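Local structure of phytase (Debaryomyces castellii, 2GFI) at residues I51-P56 against V388-I392; F144-Y148 against T375-K379; Y214-N219 against Y293-N299. The protein catalyses the release of phosphate from inositol hexakisphosphate (phytate) as a 3-phytase of the histidine acid phosphatase family. All coordinates share one frame; numbering follows the deposited sequence.

Contacts 1 and 2 are neighbours, their centres 9 Å apart, and rest on adjacent antiparallel strands of the central sheet, contact 1 on 385-392 and contact 2 on 374-382. Contact 2 is buried, setting the end of helix 133-148 against the sheet through aromatic and aliphatic side chains, with one carboxylate gripped among them. Contact 1 is only partly buried and lays a loop over its strand through an arginine. The Arg389-Glu378 and Lys147-Thr53 pairs tie the two together. Contact 3, centred about 30 Å from either, holds no sheet strand: it joins a surface loop to the end of helix 277-295 and the turn that follows by a tyrosine hydroxyl, backbone carbonyls, an asparagine amide and waters, near the predicted active site.

Contact 1: residues I51-P56 against V388-I392; sequences ISTDIP and VRYVI
The guanidinium of Arg389 is the polar centre of this contact, meeting a row of backbone carbonyls in the loop 51-56. Its NH2 donates to Asp54 O over 2.8 Å. The bond is bent (139° at the hydrogen), and the donor stands above the carbonyl plane. Thr53 O lies almost as near to Arg389 NH2, at 3.0 Å, but at a poor angle; that oxygen probably accepts from Lys147 NZ. Water 1 sits in the guanidinium plane at its edge, accepting from Arg389 NH1 over 3.0 Å and donating to Ser52 O over 2.7 Å, so the loop is joined to the strand both directly and through solvent.

The strongest partner of the arginine is charged: its NE forms a salt bridge with Glu378 on the adjacent strand, while NH1 also bonds to Gly407 O. Arginine suits the place because NE, NH1 and NH2 can together serve a carboxylate, two carbonyls and a water. CG stands between the backbone N and the carbonyl carbon (chi1 73°) and the chain then runs extended, carrying the charge across to the loop.

Van der Waals contacts are lighter. Pro56 CD lies over one face of the guanidinium, 4.2 Å from Arg389 NH2, and the apolar pair Thr53 CG2 and Val391 CG1 meets at 4.3 Å. Ile51, Ser52 and Thr53 also pack on residues of the second subunit.

The result is a loop leading into strand 59-69, fastened to strand 385-392, whose arginine is paired with Glu378 of the antiparallel strand 374-382 in the central sheet of the histidine phosphatase fold.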
ATOM      1  N   ILE A  51     -11.155  -5.193  15.538  1.00 19.64           N
ATOM      2  CA  ILE A  51     -12.486  -5.758  15.614  1.00 19.29           C
ATOM      3  C   ILE A  51     -13.129  -5.595  14.289  1.00 20.43           C
ATOM      4  O   ILE A  51     -13.111  -4.505  13.691  1.00 20.92           O
ATOM      5  CB  ILE A  51     -13.318  -5.090  16.712  1.00 18.84           C
ATOM      6  CG1 ILE A  51     -12.627  -5.278  18.071  1.00 17.57           C
ATOM      7  CG2 ILE A  51     -14.665  -5.718  16.783  1.00 18.80           C
ATOM      8  CD1 ILE A  51     -13.089  -4.313  19.081  1.00 15.48           C
ATOM      9  N   SER A  52     -13.672  -6.681  13.779  1.00 21.52           N
ATOM     10  CA  SER A  52     -14.318  -6.589  12.488  1.00 22.97           C
ATOM     11  C   SER A  52     -15.553  -5.674  12.617  1.00 23.04           C
ATOM     12  O   SER A  52     -16.313  -5.730  13.607  1.00 22.95           O
ATOM     13  CB  SER A  52     -14.601  -7.982  11.971  1.00 23.48           C
ATOM     14  OG  SER A  52     -15.714  -7.937  11.102  1.00 29.42           O
ATOM     15  N   THR A  53     -15.732  -4.779  11.650  1.00 23.57           N
ATOM     16  CA  THR A  53     -16.794  -3.776  11.784  1.00 22.54           C
ATOM     17  C   THR A  53     -18.055  -4.336  11.181  1.00 23.02           C
ATOM     18  O   THR A  53     -19.122  -3.778  11.414  1.00 22.25           O
ATOM     19  CB  THR A  53     -16.442  -2.446  11.113  1.00 22.66           C
ATOM     20  OG1 THR A  53     -16.050  -2.678   9.749  1.00 20.50           O
ATOM     21  CG2 THR A  53     -15.232  -1.818  11.780  1.00 21.99           C
ATOM     22  N   ASP A  54     -17.909  -5.413  10.392  1.00 22.93           N
ATOM     23  CA  ASP A  54     -19.035  -6.230   9.942  1.00 24.47           C
ATOM     24  C   ASP A  54     -19.990  -6.575  11.071  1.00 23.82           C
ATOM     25  O   ASP A  54     -19.571  -6.816  12.203  1.00 22.92           O
ATOM     26  CB  ASP A  54     -18.550  -7.589   9.465  1.00 25.84           C
ATOM     27  CG  ASP A  54     -17.800  -7.537   8.163  1.00 30.14           C
ATOM     28  OD1 ASP A  54     -17.242  -6.493   7.790  1.00 36.44           O
ATOM     29  OD2 ASP A  54     -17.713  -8.544   7.447  1.00 36.55           O
ATOM     30  N   ILE A  55     -21.277  -6.681  10.747  1.00 23.85           N
ATOM     31  CA  ILE A  55     -22.208  -7.250  11.732  1.00 23.33           C
ATOM     32  C   ILE A  55     -21.829  -8.697  11.898  1.00 23.62           C
ATOM     33  O   ILE A  55     -21.616  -9.380  10.900  1.00 22.74           O
ATOM     34  CB  ILE A  55     -23.660  -7.064  11.290  1.00 23.06           C
ATOM     35  CG1 ILE A  55     -23.858  -5.587  10.903  1.00 21.80           C
ATOM     36  CG2 ILE A  55     -24.664  -7.500  12.456  1.00 21.59           C
ATOM     37  CD1 ILE A  55     -23.505  -4.573  12.076  1.00 23.08           C
ATOM     38  N   PRO A  56     -21.678  -9.164  13.141  1.00 24.65           N
ATOM     39  CA  PRO A  56     -21.261 -10.525  13.357  1.00 26.42           C
ATOM     40  C   PRO A  56     -22.231 -11.498  12.703  1.00 28.49           C
ATOM     41  O   PRO A  56     -23.427 -11.246  12.671  1.00 27.36           O
ATOM     42  CB  PRO A  56     -21.300 -10.653  14.891  1.00 26.50           C
ATOM     43  CG  PRO A  56     -21.112  -9.265  15.352  1.00 25.32           C
ATOM     44  CD  PRO A  56     -21.883  -8.459  14.418  1.00 24.04           C
ATOM     45  N   VAL A 388     -25.660  -3.752  21.524  1.00 26.01           N
ATOM     46  CA  VAL A 388     -25.343  -2.406  21.112  1.00 25.55           C
ATOM     47  C   VAL A 388     -23.809  -2.292  21.071  1.00 24.39           C
ATOM     48  O   VAL A 388     -23.122  -2.852  21.905  1.00 22.89           O
ATOM     49  CB  VAL A 388     -26.000  -1.409  22.112  1.00 25.96           C
ATOM     50  CG1 VAL A 388     -25.464  -0.046  21.950  1.00 28.09           C
ATOM     51  CG2 VAL A 388     -27.527  -1.376  21.885  1.00 27.29           C
ATOM     52  N   ARG A 389     -23.266  -1.606  20.077  1.00 23.55           N
ATOM     53  CA  ARG A 389     -21.852  -1.266  20.144  1.00 22.83           C
ATOM     54  C   ARG A 389     -21.584   0.022  19.387  1.00 22.45           C
ATOM     55  O   ARG A 389     -22.387   0.448  18.553  1.00 21.88           O
ATOM     56  CB  ARG A 389     -20.963  -2.411  19.619  1.00 22.20           C
ATOM     57  CG  ARG A 389     -21.010  -2.582  18.131  1.00 21.50           C
ATOM     58  CD  ARG A 389     -20.017  -3.593  17.632  1.00 19.09           C
ATOM     59  NE  ARG A 389     -20.171  -3.782  16.208  1.00 16.92           N
ATOM     60  CZ  ARG A 389     -19.521  -4.702  15.520  1.00 20.05           C
ATOM     61  NH1 ARG A 389     -18.685  -5.534  16.160  1.00 18.62           N
ATOM     62  NH2 ARG A 389     -19.722  -4.813  14.201  1.00 18.56           N
ATOM     63  N   TYR A 390     -20.441   0.621  19.696  1.00 22.50           N
ATOM     64  CA  TYR A 390     -19.992   1.852  19.071  1.00 22.24           C
ATOM     65  C   TYR A 390     -18.942   1.615  17.992  1.00 21.79           C
ATOM     66  O   TYR A 390     -18.009   0.851  18.197  1.00 21.67           O
ATOM     67  CB  TYR A 390     -19.376   2.729  20.132  1.00 22.59           C
ATOM     68  CG  TYR A 390     -20.390   3.443  20.961  1.00 23.19           C
ATOM     69  CD1 TYR A 390     -20.824   4.727  20.599  1.00 22.49           C
ATOM     70  CD2 TYR A 390     -20.937   2.844  22.111  1.00 22.40           C
ATOM     71  CE1 TYR A 390     -21.749   5.393  21.365  1.00 21.73           C
ATOM     72  CE2 TYR A 390     -21.884   3.520  22.886  1.00 22.27           C
ATOM     73  CZ  TYR A 390     -22.283   4.776  22.498  1.00 23.04           C
ATOM     74  OH  TYR A 390     -23.212   5.450  23.251  1.00 25.78           O
ATOM     75  N   VAL A 391     -19.093   2.300  16.858  1.00 21.05           N
ATOM     76  CA  VAL A 391     -18.084   2.331  15.820  1.00 20.03           C
ATOM     77  C   VAL A 391     -17.742   3.818  15.650  1.00 20.52           C
ATOM     78  O   VAL A 391     -18.551   4.611  15.132  1.00 20.88           O
ATOM     79  CB  VAL A 391     -18.604   1.688  14.494  1.00 20.17           C
ATOM     80  CG1 VAL A 391     -17.461   1.342  13.572  1.00 18.59           C
ATOM     81  CG2 VAL A 391     -19.429   0.408  14.769  1.00 19.16           C
ATOM     82  N   ILE A 392     -16.549   4.203  16.125  1.00 19.49           N
ATOM     83  CA  ILE A 392     -16.098   5.575  16.085  1.00 17.93           C
ATOM     84  C   ILE A 392     -15.067   5.646  14.975  1.00 18.51           C
ATOM     85  O   ILE A 392     -14.047   4.941  14.990  1.00 18.58           O
ATOM     86  CB  ILE A 392     -15.442   5.930  17.386  1.00 18.02           C
ATOM     87  CG1 ILE A 392     -16.298   5.485  18.583  1.00 17.74           C
ATOM     88  CG2 ILE A 392     -15.029   7.440  17.389  1.00 15.95           C
ATOM     89  CD1 ILE A 392     -17.770   5.947  18.500  1.00 20.16           C
TER
HETATM   90  O   HOH W   1     -17.111  -7.828  15.081  1.00 26.17           O

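Contact 2: residues F144-Y148 against T375-K379; sequences FRTKY and TIIEK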
ATOM      1  N   PHE A 144     -22.611   3.910   4.008  1.00 20.22           N
ATOM      2  CA  PHE A 144     -23.529   3.718   5.087  1.00 20.25           C
ATOM      3  C   PHE A 144     -24.770   3.003   4.551  1.00 20.64           C
ATOM      4  O   PHE A 144     -25.261   2.093   5.181  1.00 21.11           O
ATOM      5  CB  PHE A 144     -23.873   5.069   5.714  1.00 19.27           C
ATOM      6  CG  PHE A 144     -24.567   4.967   7.054  1.00 19.75           C
ATOM      7  CD1 PHE A 144     -23.831   5.061   8.249  1.00 18.33           C
ATOM      8  CD2 PHE A 144     -25.970   4.824   7.137  1.00 19.75           C
ATOM      9  CE1 PHE A 144     -24.469   5.017   9.495  1.00 14.59           C
ATOM     10  CE2 PHE A 144     -26.602   4.798   8.372  1.00 16.96           C
ATOM     11  CZ  PHE A 144     -25.849   4.890   9.542  1.00 17.44           C
ATOM     12  N   ARG A 145     -25.283   3.410   3.392  1.00 21.80           N
ATOM     13  CA  ARG A 145     -26.381   2.683   2.788  1.00 22.19           C
ATOM     14  C   ARG A 145     -25.974   1.253   2.525  1.00 22.43           C
ATOM     15  O   ARG A 145     -26.729   0.345   2.832  1.00 22.07           O
ATOM     16  CB  ARG A 145     -26.885   3.321   1.495  1.00 22.50           C
ATOM     17  CG  ARG A 145     -27.904   2.421   0.760  1.00 24.00           C
ATOM     18  CD  ARG A 145     -29.260   2.149   1.474  1.00 25.17           C
ATOM     19  NE  ARG A 145     -30.057   3.222   1.008  1.00 29.68           N
ATOM     20  CZ  ARG A 145     -31.047   3.196   0.159  1.00 26.39           C
ATOM     21  NH1 ARG A 145     -31.616   2.086  -0.286  1.00 28.81           N
ATOM     22  NH2 ARG A 145     -31.499   4.364  -0.189  1.00 26.75           N
ATOM     23  N   THR A 146     -24.788   1.055   1.949  1.00 23.31           N
ATOM     24  CA  THR A 146     -24.306  -0.305   1.668  1.00 24.59           C
ATOM     25  C   THR A 146     -24.312  -1.187   2.915  1.00 24.45           C
ATOM     26  O   THR A 146     -24.751  -2.296   2.843  1.00 26.29           O
ATOM     27  CB  THR A 146     -22.903  -0.307   1.037  1.00 24.49           C
ATOM     28  OG1 THR A 146     -22.963   0.272  -0.255  1.00 24.90           O
ATOM     29  CG2 THR A 146     -22.495  -1.728   0.711  1.00 25.68           C
ATOM     30  N   LYS A 147     -23.848  -0.671   4.052  1.00 24.08           N
ATOM     31  CA  LYS A 147     -23.816  -1.416   5.298  1.00 23.12           C
ATOM     32  C   LYS A 147     -25.168  -1.598   5.990  1.00 22.50           C
ATOM     33  O   LYS A 147     -25.498  -2.703   6.469  1.00 21.39           O
ATOM     34  CB  LYS A 147     -22.837  -0.767   6.288  1.00 23.10           C
ATOM     35  CG  LYS A 147     -22.535  -1.716   7.448  1.00 22.31           C
ATOM     36  CD  LYS A 147     -21.418  -1.261   8.369  1.00 24.59           C
ATOM     37  CE  LYS A 147     -21.261  -2.228   9.554  1.00 25.60           C
ATOM     38  NZ  LYS A 147     -20.245  -1.730  10.553  1.00 28.59           N
ATOM     39  N   TYR A 148     -25.919  -0.501   6.080  1.00 21.76           N
ATOM     40  CA  TYR A 148     -27.080  -0.435   6.972  1.00 21.75           C
ATOM     41  C   TYR A 148     -28.424  -0.398   6.283  1.00 22.36           C
ATOM     42  O   TYR A 148     -29.439  -0.440   6.945  1.00 21.97           O
ATOM     43  CB  TYR A 148     -26.982   0.769   7.903  1.00 19.97           C
ATOM     44  CG  TYR A 148     -25.772   0.727   8.807  1.00 19.45           C
ATOM     45  CD1 TYR A 148     -25.708  -0.166   9.878  1.00 19.99           C
ATOM     46  CD2 TYR A 148     -24.683   1.591   8.594  1.00 17.77           C
ATOM     47  CE1 TYR A 148     -24.587  -0.196  10.712  1.00 20.65           C
ATOM     48  CE2 TYR A 148     -23.585   1.582   9.421  1.00 18.54           C
ATOM     49  CZ  TYR A 148     -23.527   0.682  10.471  1.00 20.65           C
ATOM     50  OH  TYR A 148     -22.417   0.661  11.294  1.00 20.86           O
ATOM     51  N   THR A 375     -19.651   8.967  14.642  1.00 18.52           N
ATOM     52  CA  THR A 375     -19.855   8.121  15.782  1.00 18.53           C
ATOM     53  C   THR A 375     -21.104   7.322  15.466  1.00 19.26           C
ATOM     54  O   THR A 375     -22.166   7.876  15.204  1.00 19.02           O
ATOM     55  CB  THR A 375     -20.000   8.981  17.058  1.00 18.55           C
ATOM     56  OG1 THR A 375     -18.677   9.290  17.544  1.00 19.02           O
ATOM     57  CG2 THR A 375     -20.715   8.209  18.202  1.00 14.86           C
ATOM     58  N   ILE A 376     -20.956   6.012  15.432  1.00 20.28           N
ATOM     59  CA  ILE A 376     -22.077   5.155  15.087  1.00 21.20           C
ATOM     60  C   ILE A 376     -22.371   4.200  16.248  1.00 22.57           C
ATOM     61  O   ILE A 376     -21.448   3.619  16.837  1.00 22.53           O
ATOM     62  CB  ILE A 376     -21.751   4.381  13.815  1.00 21.16           C
ATOM     63  CG1 ILE A 376     -21.917   5.288  12.581  1.00 20.53           C
ATOM     64  CG2 ILE A 376     -22.574   3.092  13.730  1.00 20.61           C
ATOM     65  CD1 ILE A 376     -21.196   4.736  11.360  1.00 19.24           C
ATOM     66  N   ILE A 377     -23.655   4.095  16.597  1.00 23.53           N
ATOM     67  CA  ILE A 377     -24.167   3.007  17.422  1.00 24.09           C
ATOM     68  C   ILE A 377     -24.906   2.010  16.545  1.00 24.59           C
ATOM     69  O   ILE A 377     -25.828   2.386  15.833  1.00 24.98           O
ATOM     70  CB  ILE A 377     -25.081   3.569  18.509  1.00 24.86           C
ATOM     71  CG1 ILE A 377     -24.326   4.672  19.269  1.00 24.63           C
ATOM     72  CG2 ILE A 377     -25.547   2.438  19.439  1.00 24.89           C
ATOM     73  CD1 ILE A 377     -25.171   5.506  20.205  1.00 27.23           C
ATOM     74  N   GLU A 378     -24.461   0.753  16.553  1.00 24.82           N
ATOM     75  CA  GLU A 378     -25.149  -0.328  15.859  1.00 25.46           C
ATOM     76  C   GLU A 378     -25.868  -1.104  16.924  1.00 25.10           C
ATOM     77  O   GLU A 378     -25.326  -1.309  17.987  1.00 25.40           O
ATOM     78  CB  GLU A 378     -24.182  -1.313  15.182  1.00 25.13           C
ATOM     79  CG  GLU A 378     -23.127  -0.650  14.339  1.00 27.20           C
ATOM     80  CD  GLU A 378     -22.170  -1.619  13.693  1.00 25.13           C
ATOM     81  OE1 GLU A 378     -21.649  -2.526  14.384  1.00 25.89           O
ATOM     82  OE2 GLU A 378     -21.942  -1.442  12.489  1.00 25.10           O
ATOM     83  N   LYS A 379     -27.070  -1.565  16.607  1.00 24.91           N
ATOM     84  CA  LYS A 379     -27.836  -2.402  17.495  1.00 24.01           C
ATOM     85  C   LYS A 379     -28.197  -3.594  16.662  1.00 23.42           C
ATOM     86  O   LYS A 379     -28.696  -3.448  15.567  1.00 21.99           O
ATOM     87  CB  LYS A 379     -29.110  -1.684  17.957  1.00 24.43           C
ATOM     88  CG  LYS A 379     -30.008  -2.552  18.836  1.00 24.81           C
ATOM     89  CD  LYS A 379     -31.338  -1.899  19.027  1.00 26.69           C
ATOM     90  CE  LYS A 379     -32.290  -2.840  19.753  1.00 28.04           C
ATOM     91  NZ  LYS A 379     -33.482  -2.095  20.227  1.00 30.48           N
TER
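Glu378 OE2 is gripped from the helix by two donors. Tyr148 OH gives it a very short hydrogen bond, modelled at 2.5 Å, and Lys147 NZ a salt bridge of 2.6 Å on the syn lone pair. The carboxylate meets the tyrosine at the edge of its ring, with the two planes 77° apart. Its other oxygen, OE1, pairs with Arg389 NE, so this buried charge has a positive partner at each oxygen, which would be expected to favour its ionised form. Lys147 reaches across with an extended chain, CG anti to the backbone N (chi1 -166°), and NZ also has a probable hydrogen bond to Thr53 O in the loop 51-56.

The axes of segments 144-148 and 375-379 approach to 12.6 Å and run 19° from parallel; they lie on helix 133-148 and strand 374-382, a helix layer on the central sheet of an α/β/α fold. Ile377, pointing away, packs on helix 302-318 instead.

Ile376 reaches the helix with both branches. CD1 meets the edge of the Phe144 ring, 3.8 Å from CE1, and CG2 lies 3.4 Å from Tyr148 OH. Large rings suit the helix here because they extend to the strand's side chains; within the helix, Tyr148 CD2 braces the Phe144 ring over its centre, and Lys147 CG that of Tyr148.

Contact 3: residues Y214-N219 against Y293-N299; sequences YNENAN and YSNSAGN
Tyr214 and Asn299 carry the direct hydrogen bonds of this contact. Tyr214 OH donates to Ser294 O over 2.6 Å, the oxygen lying near the ring plane at its edge; a carbonyl in the last turn of helix 277-295 lacks an amide further along the helix, and a long phenol can supply the donor. With CG anti to the backbone N (chi1 167°), the ring extends past Asn299, whose OD1 also meets its edge, 3.6 Å from Tyr214 CD1. A phenylalanine in place of Tyr214 would keep the ring but would probably leave Ser294 O without this donor, loosening the loop from the helix end.

Asn299 ND2 donates to Asn215 O over 2.7 Å. Ala218 N reaches the same oxygen from the opposite face, closing a type I turn, and Asn215 OD1 takes the amide of Asn217 in an Asx turn. Asn299 suits its place because its amide works both ways: while ND2 holds the loop, OD1 caps Met301 N. A weak CA-H...O contact runs from Ser294 CA to Glu216 O at 3.4 Å.

Water 2 donates to Asn299 OD1 over 2.7 Å and accepts from Asn215 N. Water 3 accepts from Asn299 ND2 over 2.6 Å and lies within donating distance of Glu216 O and Tyr293 O, with more acceptors near than protons to serve them.

In packing, Asn219 CB lies 3.6 Å from Tyr293 CB.

A solvated turn is thus pinned to a helix C-terminus and the turn after it, beside the predicted catalytic site: Asn295, bonded to Glu337, has its side chain about 6 Å from that of Asp333, the predicted proton donor of this histidine acid phosphatase.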
ATOM      1  N   TYR A 214     -21.940  26.263  31.511  1.00 39.69           N
ATOM      2  CA  TYR A 214     -20.831  25.611  30.853  1.00 38.73           C
ATOM      3  C   TYR A 214     -19.849  26.676  30.401  1.00 38.75           C
ATOM      4  O   TYR A 214     -20.176  27.548  29.611  1.00 38.77           O
ATOM      5  CB  TYR A 214     -21.312  24.744  29.688  1.00 37.85           C
ATOM      6  CG  TYR A 214     -20.220  24.272  28.757  1.00 37.52           C
ATOM      7  CD1 TYR A 214     -19.160  23.490  29.226  1.00 37.26           C
ATOM      8  CD2 TYR A 214     -20.249  24.605  27.391  1.00 36.15           C
ATOM      9  CE1 TYR A 214     -18.136  23.056  28.343  1.00 36.58           C
ATOM     10  CE2 TYR A 214     -19.248  24.184  26.513  1.00 35.47           C
ATOM     11  CZ  TYR A 214     -18.196  23.406  27.000  1.00 36.73           C
ATOM     12  OH  TYR A 214     -17.208  22.984  26.148  1.00 36.34           O
ATOM     13  N   ASN A 215     -18.642  26.608  30.937  1.00 38.60           N
ATOM     14  CA  ASN A 215     -17.600  27.492  30.488  1.00 38.62           C
ATOM     15  C   ASN A 215     -16.511  26.672  29.789  1.00 39.19           C
ATOM     16  O   ASN A 215     -15.710  26.003  30.449  1.00 39.37           O
ATOM     17  CB  ASN A 215     -17.058  28.304  31.679  1.00 37.91           C
ATOM     18  CG  ASN A 215     -15.995  29.283  31.275  1.00 36.64           C
ATOM     19  OD1 ASN A 215     -15.848  29.633  30.096  1.00 33.55           O
ATOM     20  ND2 ASN A 215     -15.232  29.740  32.255  1.00 36.24           N
ATOM     21  N   GLU A 216     -16.493  26.714  28.450  1.00 39.83           N
ATOM     22  CA  GLU A 216     -15.501  25.955  27.680  1.00 40.44           C
ATOM     23  C   GLU A 216     -14.099  26.403  28.014  1.00 38.92           C
ATOM     24  O   GLU A 216     -13.152  25.624  27.905  1.00 38.35           O
ATOM     25  CB  GLU A 216     -15.751  26.023  26.169  1.00 39.89           C
ATOM     26  CG  GLU A 216     -15.758  27.413  25.561  1.00 42.35           C
ATOM     27  CD  GLU A 216     -15.779  27.373  24.043  1.00 43.74           C
ATOM     28  OE1 GLU A 216     -16.331  26.375  23.473  1.00 50.00           O
ATOM     29  OE2 GLU A 216     -15.241  28.331  23.407  1.00 48.17           O
ATOM     30  N   ASN A 217     -13.967  27.653  28.444  1.00 38.03           N
ATOM     31  CA  ASN A 217     -12.655  28.179  28.792  1.00 37.72           C
ATOM     32  C   ASN A 217     -12.285  28.098  30.258  1.00 36.91           C
ATOM     33  O   ASN A 217     -11.274  28.649  30.668  1.00 37.02           O
ATOM     34  CB  ASN A 217     -12.487  29.588  28.246  1.00 38.19           C
ATOM     35  CG  ASN A 217     -12.584  29.618  26.743  1.00 40.56           C
ATOM     36  OD1 ASN A 217     -13.459  30.290  26.172  1.00 44.75           O
ATOM     37  ND2 ASN A 217     -11.719  28.855  26.080  1.00 41.80           N
ATOM     38  N   ALA A 218     -13.082  27.375  31.040  1.00 36.49           N
ATOM     39  CA  ALA A 218     -12.831  27.236  32.467  1.00 36.62           C
ATOM     40  C   ALA A 218     -11.416  26.779  32.792  1.00 36.90           C
ATOM     41  O   ALA A 218     -10.887  27.121  33.840  1.00 37.52           O
ATOM     42  CB  ALA A 218     -13.832  26.287  33.099  1.00 36.50           C
ATOM     43  N   ASN A 219     -10.804  25.994  31.912  1.00 36.52           N
ATOM     44  CA  ASN A 219      -9.542  25.346  32.260  1.00 36.03           C
ATOM     45  C   ASN A 219      -8.363  25.830  31.454  1.00 36.61           C
ATOM     46  O   ASN A 219      -7.346  25.154  31.392  1.00 36.63           O
ATOM     47  CB  ASN A 219      -9.674  23.842  32.113  1.00 35.33           C
ATOM     48  CG  ASN A 219     -10.642  23.252  33.097  1.00 34.89           C
ATOM     49  OD1 ASN A 219     -11.577  22.487  32.726  1.00 31.81           O
ATOM     50  ND2 ASN A 219     -10.442  23.590  34.370  1.00 32.96           N
ATOM     51  N   TYR A 293      -9.919  19.441  28.188  1.00 25.18           N
ATOM     52  CA  TYR A 293     -10.303  20.301  29.309  1.00 25.86           C
ATOM     53  C   TYR A 293     -11.472  21.237  29.021  1.00 26.21           C
ATOM     54  O   TYR A 293     -12.097  21.771  29.945  1.00 26.68           O
ATOM     55  CB  TYR A 293      -9.101  21.090  29.838  1.00 24.97           C
ATOM     56  CG  TYR A 293      -8.203  20.263  30.708  1.00 24.97           C
ATOM     57  CD1 TYR A 293      -8.587  19.946  32.014  1.00 24.30           C
ATOM     58  CD2 TYR A 293      -6.963  19.765  30.219  1.00 23.25           C
ATOM     59  CE1 TYR A 293      -7.789  19.178  32.822  1.00 24.14           C
ATOM     60  CE2 TYR A 293      -6.154  18.994  31.017  1.00 21.87           C
ATOM     61  CZ  TYR A 293      -6.572  18.710  32.327  1.00 25.07           C
ATOM     62  OH  TYR A 293      -5.805  17.976  33.171  1.00 24.41           O
ATOM     63  N   SER A 294     -11.754  21.428  27.743  1.00 25.83           N
ATOM     64  CA  SER A 294     -12.844  22.279  27.311  1.00 25.46           C
ATOM     65  C   SER A 294     -14.079  21.487  26.943  1.00 25.74           C
ATOM     66  O   SER A 294     -15.180  21.851  27.326  1.00 26.01           O
ATOM     67  CB  SER A 294     -12.391  23.105  26.112  1.00 24.86           C
ATOM     68  OG  SER A 294     -11.147  23.667  26.445  1.00 24.56           O
ATOM     69  N   ASN A 295     -13.887  20.404  26.189  1.00 25.79           N
ATOM     70  CA  ASN A 295     -15.004  19.684  25.576  1.00 25.84           C
ATOM     71  C   ASN A 295     -15.229  18.282  26.093  1.00 25.68           C
ATOM     72  O   ASN A 295     -16.122  17.599  25.608  1.00 25.34           O
ATOM     73  CB  ASN A 295     -14.821  19.578  24.066  1.00 25.58           C
ATOM     74  CG  ASN A 295     -14.468  20.887  23.424  1.00 26.18           C
ATOM     75  OD1 ASN A 295     -14.923  21.936  23.858  1.00 27.01           O
ATOM     76  ND2 ASN A 295     -13.655  20.829  22.357  1.00 24.77           N
ATOM     77  N   SER A 296     -14.408  17.848  27.034  1.00 26.09           N
ATOM     78  CA  SER A 296     -14.521  16.506  27.544  1.00 27.34           C
ATOM     79  C   SER A 296     -14.476  16.500  29.074  1.00 28.04           C
ATOM     80  O   SER A 296     -14.777  17.505  29.718  1.00 28.49           O
ATOM     81  CB  SER A 296     -13.416  15.644  26.934  1.00 27.81           C
ATOM     82  OG  SER A 296     -13.725  14.272  27.039  1.00 28.19           O
ATOM     83  N   ALA A 297     -14.092  15.378  29.656  1.00 28.58           N
ATOM     84  CA  ALA A 297     -14.226  15.160  31.087  1.00 29.27           C
ATOM     85  C   ALA A 297     -13.358  16.083  31.951  1.00 29.51           C
ATOM     86  O   ALA A 297     -13.518  16.125  33.175  1.00 29.99           O
ATOM     87  CB  ALA A 297     -13.960  13.675  31.423  1.00 28.68           C
ATOM     88  N   GLY A 298     -12.439  16.802  31.323  1.00 29.75           N
ATOM     89  CA  GLY A 298     -11.657  17.834  32.018  1.00 30.08           C
ATOM     90  C   GLY A 298     -12.574  18.943  32.499  1.00 30.53           C
ATOM     91  O   GLY A 298     -12.310  19.584  33.493  1.00 30.95           O
ATOM     92  N   ASN A 299     -13.661  19.171  31.779  1.00 31.05           N
ATOM     93  CA  ASN A 299     -14.616  20.201  32.126  1.00 31.90           C
ATOM     94  C   ASN A 299     -15.830  19.557  32.807  1.00 33.20           C
ATOM     95  O   ASN A 299     -16.496  18.684  32.206  1.00 32.85           O
ATOM     96  CB  ASN A 299     -15.033  20.991  30.879  1.00 31.10           C
ATOM     97  CG  ASN A 299     -15.856  22.231  31.215  1.00 31.54           C
ATOM     98  OD1 ASN A 299     -16.966  22.126  31.731  1.00 32.18           O
ATOM     99  ND2 ASN A 299     -15.317  23.415  30.907  1.00 31.06           N
TER
HETATM  100  O   HOH W   2     -17.857  24.448  32.696  1.00 40.04           O
HETATM  101  O   HOH W   3     -12.981  24.274  30.159  1.00 44.01           O
HETATM  102  O   HOH W   4      -9.986  25.132  28.873  1.00 48.56           O